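Local coordinates for protein serine acetyltransferase (PDB 3Q1X) that probably transfers an acetyl group to the hydroxyl of L-serine, a step of cysteine biosynthesis in Entamoeba histolytica, at residues Gln11-Glu14 with Met15-Asp19; Ile61-Glu64 with Leu65-Val69; Arg148-Cys151 with Arg152-Met155; Ala170-Lys173 with Gly174-Ile178. One frame throughout, in Å; residues are numbered along the deposited sequence.

Contact 1: residues Gln11-Glu14 with Met15-Asp19; sequences QLYE and MYLQD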
# COMPACT_ATOMS: atom_id res chain seq x y z
N GLN A 11 16.80 26.02 -18.12
CA GLN A 11 17.25 24.82 -18.84
C GLN A 11 16.13 23.78 -18.97
O GLN A 11 15.88 23.29 -20.07
CB GLN A 11 18.50 24.21 -18.19
CG GLN A 11 18.93 22.89 -18.84
CD GLN A 11 20.33 22.42 -18.46
OE1 GLN A 11 20.92 22.91 -17.50
NE2 GLN A 11 20.84 21.45 -19.20
N LEU A 12 15.47 23.48 -17.86
CA LEU A 12 14.33 22.56 -17.84
C LEU A 12 13.20 23.03 -18.77
O LEU A 12 12.56 22.21 -19.45
CB LEU A 12 13.81 22.38 -16.41
CG LEU A 12 14.66 21.57 -15.42
CD1 LEU A 12 14.09 21.70 -14.01
CD2 LEU A 12 14.78 20.10 -15.81
N TYR A 13 12.97 24.34 -18.81
CA TYR A 13 11.94 24.88 -19.70
C TYR A 13 12.29 24.69 -21.18
O TYR A 13 11.42 24.33 -21.98
CB TYR A 13 11.68 26.36 -19.39
CG TYR A 13 10.60 26.97 -20.26
CD1 TYR A 13 9.26 26.62 -20.09
CD2 TYR A 13 10.93 27.89 -21.25
CE1 TYR A 13 8.27 27.18 -20.89
CE2 TYR A 13 9.95 28.46 -22.06
CZ TYR A 13 8.62 28.09 -21.87
OH TYR A 13 7.65 28.65 -22.67
N GLU A 14 13.55 24.95 -21.53
CA GLU A 14 14.05 24.77 -22.90
C GLU A 14 13.99 23.30 -23.32
O GLU A 14 13.68 22.99 -24.48
CB GLU A 14 15.47 25.31 -23.02
CG GLU A 14 15.57 26.83 -23.11
CD GLU A 14 14.91 27.40 -24.36
OE1 GLU A 14 15.28 26.99 -25.48
OE2 GLU A 14 14.01 28.27 -24.23
N MET A 15 14.28 22.40 -22.38
CA MET A 15 14.15 20.96 -22.62
C MET A 15 12.69 20.61 -22.88
O MET A 15 12.39 19.87 -23.82
CB MET A 15 14.68 20.17 -21.43
CG MET A 15 16.20 20.20 -21.32
SD MET A 15 16.75 19.77 -19.67
CE MET A 15 16.87 18.00 -19.81
N TYR A 16 11.79 21.15 -22.06
CA TYR A 16 10.34 20.97 -22.24
C TYR A 16 9.91 21.39 -23.66
O TYR A 16 9.22 20.65 -24.34
CB TYR A 16 9.58 21.73 -21.15
CG TYR A 16 8.13 22.06 -21.47
CD1 TYR A 16 7.11 21.13 -21.25
CD2 TYR A 16 7.78 23.32 -21.96
CE1 TYR A 16 5.77 21.45 -21.53
CE2 TYR A 16 6.45 23.65 -22.24
CZ TYR A 16 5.45 22.71 -22.03
OH TYR A 16 4.14 23.04 -22.31
N LEU A 17 10.36 22.57 -24.09
CA LEU A 17 10.06 23.07 -25.44
C LEU A 17 10.54 22.15 -26.57
O LEU A 17 9.93 22.09 -27.65
CB LEU A 17 10.63 24.47 -25.63
CG LEU A 17 9.92 25.66 -24.97
CD1 LEU A 17 10.72 26.92 -25.25
CD2 LEU A 17 8.47 25.81 -25.47
N GLN A 18 11.63 21.42 -26.32
CA GLN A 18 12.28 20.59 -27.33
C GLN A 18 11.90 19.12 -27.21
O GLN A 18 12.29 18.30 -28.05
CB GLN A 18 13.80 20.75 -27.24
CG GLN A 18 14.31 22.15 -27.60
CD GLN A 18 15.72 22.41 -27.11
OE1 GLN A 18 16.59 21.53 -27.19
NE2 GLN A 18 15.97 23.62 -26.62
N ASP A 19 11.12 18.78 -26.18
CA ASP A 19 10.61 17.41 -26.03
C ASP A 19 9.72 17.02 -27.20
O ASP A 19 8.97 17.84 -27.74
CB ASP A 19 9.81 17.25 -24.72
CG ASP A 19 10.70 17.14 -23.49
OD1 ASP A 19 11.90 16.81 -23.61
OD2 ASP A 19 10.17 17.38 -22.38
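The phenol ring of Y13 and the isobutyl group of L17, one helical turn apart, make the closest apolar packing here. L17 CG sits over one face of the ring, toward its rim, and L17 CD1 comes to 3.6 Å from Y13 CE2. Y16 reaches the same ring from another direction: Y13 CE1 lies 4.0 Å from Y16 CD2, and the two ring planes, 29° apart, are slid so far past each other that they barely overlap. Both tyrosines have CG anti to the backbone N, which sends the rings out to the same flank. Y16 OH is hydrogen-bonded to D48, which ties the far end of that ring. Another flank is packed against helix 82-113: there M15 SD rests 3.9 Å from Q11 CG, and both side chains also touch R101.

All this belongs to the last turns of helix 2-18, the N-terminal helix of the chain. Its i to i+4 bonds are regular up to L17 N to Y13 O at 2.9 Å; the next, Q18 N to E14 O, is weak at 3.2 Å with an N-H...O angle of 128°.

The solvent side is looser. Q18 is exposed, and its NE2 stays 3.6 Å from E14 OE1, the amide and carboxylate planes 64° apart.

Contact 2: residues Ile61-Glu64 with Leu65-Val69; sequences IASE and LTKLV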
# COMPACT_ATOMS: atom_id res chain seq x y z
N ILE A 61 7.46 27.28 -13.89
CA ILE A 61 8.39 26.18 -13.57
C ILE A 61 9.35 26.61 -12.45
O ILE A 61 9.54 25.87 -11.48
CB ILE A 61 9.18 25.66 -14.81
CG1 ILE A 61 8.23 24.96 -15.80
CG2 ILE A 61 10.29 24.69 -14.38
CD1 ILE A 61 8.91 24.42 -17.05
N ALA A 62 9.91 27.81 -12.59
CA ALA A 62 10.76 28.41 -11.57
C ALA A 62 10.05 28.54 -10.23
O ALA A 62 10.62 28.23 -9.19
CB ALA A 62 11.29 29.77 -12.02
N SER A 63 8.80 29.02 -10.27
CA SER A 63 7.94 29.14 -9.09
C SER A 63 7.77 27.81 -8.35
O SER A 63 7.98 27.74 -7.14
CB SER A 63 6.57 29.71 -9.49
OG SER A 63 5.77 29.98 -8.34
N GLU A 64 7.42 26.75 -9.08
CA GLU A 64 7.27 25.42 -8.47
C GLU A 64 8.60 24.87 -7.97
O GLU A 64 8.67 24.25 -6.90
CB GLU A 64 6.63 24.44 -9.45
CG GLU A 64 5.26 24.86 -9.99
CD GLU A 64 4.15 24.92 -8.94
OE1 GLU A 64 4.31 24.38 -7.82
OE2 GLU A 64 3.10 25.51 -9.24
N LEU A 65 9.67 25.11 -8.74
CA LEU A 65 10.99 24.65 -8.35
C LEU A 65 11.44 25.29 -7.03
O LEU A 65 12.04 24.62 -6.18
CB LEU A 65 12.01 24.90 -9.47
CG LEU A 65 13.42 24.36 -9.26
CD1 LEU A 65 13.39 22.88 -8.90
CD2 LEU A 65 14.28 24.60 -10.49
N THR A 66 11.12 26.58 -6.87
CA THR A 66 11.39 27.32 -5.64
C THR A 66 10.64 26.73 -4.45
O THR A 66 11.21 26.56 -3.37
CB THR A 66 11.03 28.83 -5.81
OG1 THR A 66 11.80 29.37 -6.89
CG2 THR A 66 11.32 29.64 -4.53
N LYS A 67 9.35 26.43 -4.64
CA LYS A 67 8.54 25.83 -3.58
C LYS A 67 9.13 24.49 -3.14
O LYS A 67 9.23 24.23 -1.94
CB LYS A 67 7.09 25.65 -4.02
CG LYS A 67 6.31 26.94 -4.16
CD LYS A 67 4.81 26.67 -4.08
CE LYS A 67 4.02 27.52 -5.06
NZ LYS A 67 4.08 28.98 -4.76
N LEU A 68 9.53 23.67 -4.11
CA LEU A 68 10.20 22.40 -3.83
C LEU A 68 11.53 22.57 -3.11
O LEU A 68 11.79 21.89 -2.12
CB LEU A 68 10.41 21.58 -5.12
CG LEU A 68 10.98 20.17 -4.93
CD1 LEU A 68 10.04 19.25 -4.14
CD2 LEU A 68 11.36 19.56 -6.25
N VAL A 69 12.38 23.46 -3.63
CA VAL A 69 13.67 23.75 -3.02
C VAL A 69 13.51 24.22 -1.57
O VAL A 69 14.21 23.74 -0.68
CB VAL A 69 14.47 24.79 -3.87
CG1 VAL A 69 15.47 25.56 -3.01
CG2 VAL A 69 15.17 24.10 -5.02
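Two successive turns of one alpha-helix meet here, within helix 59-79 of the helical N-terminal part of the chain. The helix is packed on several sides: A62 and T66 touch helix 2-18, L65 lies against L93 and L96 of helix 82-113, and L68 meets K40, L41 and I44 of helix 36-45. L65 and L68 both carry CG anti to the backbone N, and their branches leave the local contact for these neighbouring helices.

Between the turns the grip is mostly backbone. The i to i+4 ladder runs unbroken from L65 N on I61 O to L68 N on E64 O, the last of these 3.0 Å long and nearly straight, with an N-H...O angle of 167°.

On the outer side K67 is exposed. Its CG passes 3.5 Å from S63 O, and the bent end of the chain carries NZ to 4.1 Å from S63 OG. NZ is 5.5 Å from E64 OE1, so any pull between these opposite charges is probably modest; that carboxylate oxygen has its salt bridge with K40.

T66 adds a side-chain bond to the preceding turn. With OG1 beside the backbone N (chi1 -59°), its hydroxyl turns back along the helix and donates to A62 O, which also accepts T66 N at 2.9 Å. The two donors come from opposite faces of the carbonyl plane, and T66 OG1, 36° out of that plane, lies 2.8 Å from A62 O.

Contact 3: residues Arg148-Cys151 with Arg152-Met155; sequences RYYC and REMM
The first turn of helix 150-162, the last helix before the left-handed beta-helix, brings Y150 against M154 and E153. M154 CE approaches the ring obliquely, 3.5 Å from Y150 CE2; the methionine chain is extended as far as SD and bends only at chi3 (-36°), which swings the methyl toward the tyrosine. E153 OE1 lies at the ring edge, in its plane, 3.8 Å from Y150 CD1, with the carboxylate turned 74° from the ring.

The turn is closed by E153 N to Y149 O at 3.1 Å, by M154 N to Y150 O at 2.8 Å, and by a longer bond of 3.3 Å from M155 N to C151 O. At the start of the helix the carboxylate of E147 accepts the backbone N-H groups of Y149, Y150 and C151.

R152, whose side chain is about 6 Å from a bound serine, makes a salt bridge to E156. Other polar ends also find partners beyond the turn: Y150 OH bonds E37, while E153 OE2 forms a salt bridge with R125 of the second subunit. Such a pairing would probably stabilise the ionised carboxylate of E153 and helps join the two subunits.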
# COMPACT_ATOMS: atom_id res chain seq x y z
N ARG A 148 21.13 11.06 5.26
CA ARG A 148 20.71 9.72 5.64
C ARG A 148 19.32 9.66 6.28
O ARG A 148 18.82 8.58 6.55
CB ARG A 148 21.75 9.08 6.57
CG ARG A 148 23.12 8.81 5.91
CD ARG A 148 23.02 7.65 4.93
NE ARG A 148 24.30 7.39 4.27
CZ ARG A 148 24.73 8.03 3.18
NH1 ARG A 148 24.00 8.99 2.63
NH2 ARG A 148 25.91 7.72 2.66
N TYR A 149 18.72 10.81 6.52
CA TYR A 149 17.44 10.88 7.23
C TYR A 149 16.26 11.30 6.35
O TYR A 149 15.32 10.51 6.12
CB TYR A 149 17.57 11.81 8.43
CG TYR A 149 18.31 11.19 9.59
CD1 TYR A 149 19.71 11.14 9.59
CD2 TYR A 149 17.63 10.65 10.68
CE1 TYR A 149 20.41 10.56 10.65
CE2 TYR A 149 18.33 10.06 11.75
CZ TYR A 149 19.72 10.03 11.72
OH TYR A 149 20.44 9.46 12.75
N TYR A 150 16.29 12.54 5.87
CA TYR A 150 15.16 13.04 5.10
C TYR A 150 14.95 12.28 3.78
O TYR A 150 13.80 12.03 3.39
CB TYR A 150 15.21 14.58 4.90
CG TYR A 150 14.21 15.07 3.88
CD1 TYR A 150 12.83 14.95 4.10
CD2 TYR A 150 14.65 15.62 2.69
CE1 TYR A 150 11.92 15.38 3.13
CE2 TYR A 150 13.75 16.06 1.73
CZ TYR A 150 12.40 15.94 1.95
OH TYR A 150 11.53 16.38 0.97
N CYS A 151 16.04 11.88 3.11
CA CYS A 151 15.92 11.09 1.87
C CYS A 151 15.20 9.76 2.11
O CYS A 151 14.45 9.30 1.24
CB CYS A 151 17.29 10.87 1.17
SG CYS A 151 18.52 9.89 2.11
N ARG A 152 15.39 9.17 3.29
CA ARG A 152 14.60 8.00 3.66
C ARG A 152 13.13 8.34 3.91
O ARG A 152 12.24 7.59 3.48
CB ARG A 152 15.20 7.27 4.86
CG ARG A 152 14.36 6.07 5.32
CD ARG A 152 14.32 4.93 4.30
NE ARG A 152 13.55 3.78 4.80
CZ ARG A 152 14.03 2.80 5.56
NH1 ARG A 152 15.31 2.79 5.94
NH2 ARG A 152 13.23 1.83 5.96
N GLU A 153 12.86 9.46 4.59
CA GLU A 153 11.49 9.90 4.87
C GLU A 153 10.72 10.14 3.57
O GLU A 153 9.57 9.73 3.43
CB GLU A 153 11.49 11.19 5.70
CG GLU A 153 10.10 11.62 6.15
CD GLU A 153 10.15 12.66 7.26
OE1 GLU A 153 10.87 13.67 7.11
OE2 GLU A 153 9.48 12.45 8.29
N MET A 154 11.38 10.80 2.63
CA MET A 154 10.80 11.04 1.31
C MET A 154 10.39 9.73 0.64
O MET A 154 9.28 9.60 0.12
CB MET A 154 11.81 11.78 0.43
CG MET A 154 11.22 12.36 -0.84
SD MET A 154 12.47 13.02 -1.97
CE MET A 154 13.62 13.69 -0.81
N MET A 155 11.29 8.74 0.67
CA MET A 155 10.97 7.44 0.07
C MET A 155 9.91 6.64 0.84
O MET A 155 9.20 5.81 0.25
CB MET A 155 12.23 6.60 -0.14
CG MET A 155 13.20 7.18 -1.14
SD MET A 155 12.46 7.75 -2.66
CE MET A 155 11.91 6.21 -3.39

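Contact 4: residues Ala170-Lys173 with Gly174-Ile178; sequences ASIK and GHFFI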
# COMPACT_ATOMS: atom_id res chain seq x y z
N ALA A 170 19.98 3.11 -3.15
CA ALA A 170 20.04 2.29 -4.36
C ALA A 170 20.51 3.12 -5.54
O ALA A 170 20.17 4.30 -5.66
CB ALA A 170 18.68 1.66 -4.65
N SER A 171 21.31 2.50 -6.41
CA SER A 171 21.77 3.14 -7.64
C SER A 171 21.08 2.48 -8.82
O SER A 171 21.20 1.28 -9.02
CB SER A 171 23.29 3.01 -7.77
OG SER A 171 23.93 3.36 -6.55
N ILE A 172 20.33 3.27 -9.58
CA ILE A 172 19.54 2.73 -10.68
C ILE A 172 19.75 3.52 -11.97
O ILE A 172 19.52 4.73 -12.02
CB ILE A 172 18.01 2.66 -10.34
CG1 ILE A 172 17.78 2.04 -8.95
CG2 ILE A 172 17.25 1.88 -11.40
CD1 ILE A 172 16.34 2.09 -8.47
N LYS A 173 20.18 2.82 -13.03
CA LYS A 173 20.36 3.45 -14.33
C LYS A 173 19.03 3.68 -15.04
O LYS A 173 17.97 3.41 -14.47
CB LYS A 173 21.34 2.63 -15.18
CG LYS A 173 22.75 2.60 -14.60
CD LYS A 173 23.78 2.13 -15.62
CE LYS A 173 25.19 2.27 -15.07
NZ LYS A 173 26.03 1.07 -15.38
N GLY A 174 19.09 4.21 -16.27
CA GLY A 174 17.90 4.60 -17.02
C GLY A 174 17.13 3.47 -17.67
O GLY A 174 17.47 2.30 -17.52
N HIS A 175 16.10 3.84 -18.43
CA HIS A 175 15.16 2.90 -19.02
C HIS A 175 14.66 1.89 -17.98
O HIS A 175 14.59 0.68 -18.25
CB HIS A 175 15.78 2.18 -20.23
CG HIS A 175 16.16 3.09 -21.35
ND1 HIS A 175 15.33 3.38 -22.41
CD2 HIS A 175 17.31 3.78 -21.58
CE1 HIS A 175 15.93 4.20 -23.24
NE2 HIS A 175 17.13 4.47 -22.76
N PHE A 176 14.32 2.39 -16.81
CA PHE A 176 13.93 1.57 -15.68
C PHE A 176 12.41 1.49 -15.60
O PHE A 176 11.71 2.50 -15.75
CB PHE A 176 14.52 2.15 -14.39
CG PHE A 176 14.23 1.33 -13.16
CD1 PHE A 176 14.61 -0.00 -13.08
CD2 PHE A 176 13.57 1.90 -12.09
CE1 PHE A 176 14.33 -0.76 -11.93
CE2 PHE A 176 13.28 1.15 -10.93
CZ PHE A 176 13.67 -0.18 -10.86
N PHE A 177 11.90 0.29 -15.37
CA PHE A 177 10.45 0.08 -15.28
C PHE A 177 10.07 -0.93 -14.21
O PHE A 177 10.49 -2.08 -14.24
CB PHE A 177 9.88 -0.35 -16.63
CG PHE A 177 8.38 -0.59 -16.64
CD1 PHE A 177 7.49 0.31 -16.05
CD2 PHE A 177 7.86 -1.69 -17.30
CE1 PHE A 177 6.11 0.09 -16.08
CE2 PHE A 177 6.48 -1.93 -17.35
CZ PHE A 177 5.61 -1.04 -16.74
N ILE A 178 9.25 -0.47 -13.25
CA ILE A 178 8.58 -1.35 -12.31
C ILE A 178 7.10 -1.42 -12.72
O ILE A 178 6.39 -0.42 -12.67
CB ILE A 178 8.69 -0.85 -10.84
CG1 ILE A 178 10.15 -0.82 -10.37
CG2 ILE A 178 7.84 -1.72 -9.92
CD1 ILE A 178 10.41 0.12 -9.22
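The apolar part of this contact is a CH-pi interaction between I172 and F176. I172 CG2 stands over the middle of one face of the phenyl ring, 3.6 Å from its centroid and only 14° off the ring normal; the nearest ring atom is F176 CG at 3.5 Å. The torsions bring the two together from both ends: I172 CG2 is anti to the backbone N, and F176 CG likewise. Farther along the isoleucine, CD1 reaches the rim of the ring, 4.0 Å from F176 CE2. K173 O adds a van der Waals contact, 3.7 Å from F176 CB, and approaches the phenyl ring obliquely.

Around this pair the chain turns a corner. Strand 171-172 and strand 177-178 belong to two different parallel sheets of the left-handed beta-helix characteristic of hexapeptide-repeat transferases, and K173-F176 is the bend between them. I172, just before the bend, and F176, at its end, are both buried. G174 and H175 occupy its middle; H175 adopts positive phi and psi (48° and 45°), which helps turn the chain.

Polar interactions at the bend run to other parts of the chain. R137 of helix 128-144, which with V133 also packs on F176, donates to two successive carbonyls, NH1 to I172 O and NH2 to K173 O. From helix 82-113, T105 bonds H175 N and D106 bonds F176 N, while backbone bonds lead on to the next coil: K173 pairs with I192, G174 with W195 and F177 with C196.

From the N terminus the four contacts come in series, none nested in or crossing another, and each spans only neighbouring residues. Contact 1, near the end of helix 2-18, and contact 2, near the start of helix 59-79, touch directly: Y13 CD1 packs 3.8 Å from I61 CD1, joining two helices of the N-terminal part. Contact 3 opens helix 150-162; its nearest atoms are about 6 Å from contact 2, and Y150 packs on helix 59-79. Contact 4 closes a corner of the beta-helix, about 8 Å from contact 3 at the nearest atoms. Helix 128-144 touches both, and helix 82-113 touches contacts 1, 2 and 4, linking the helical part to the beta-helix.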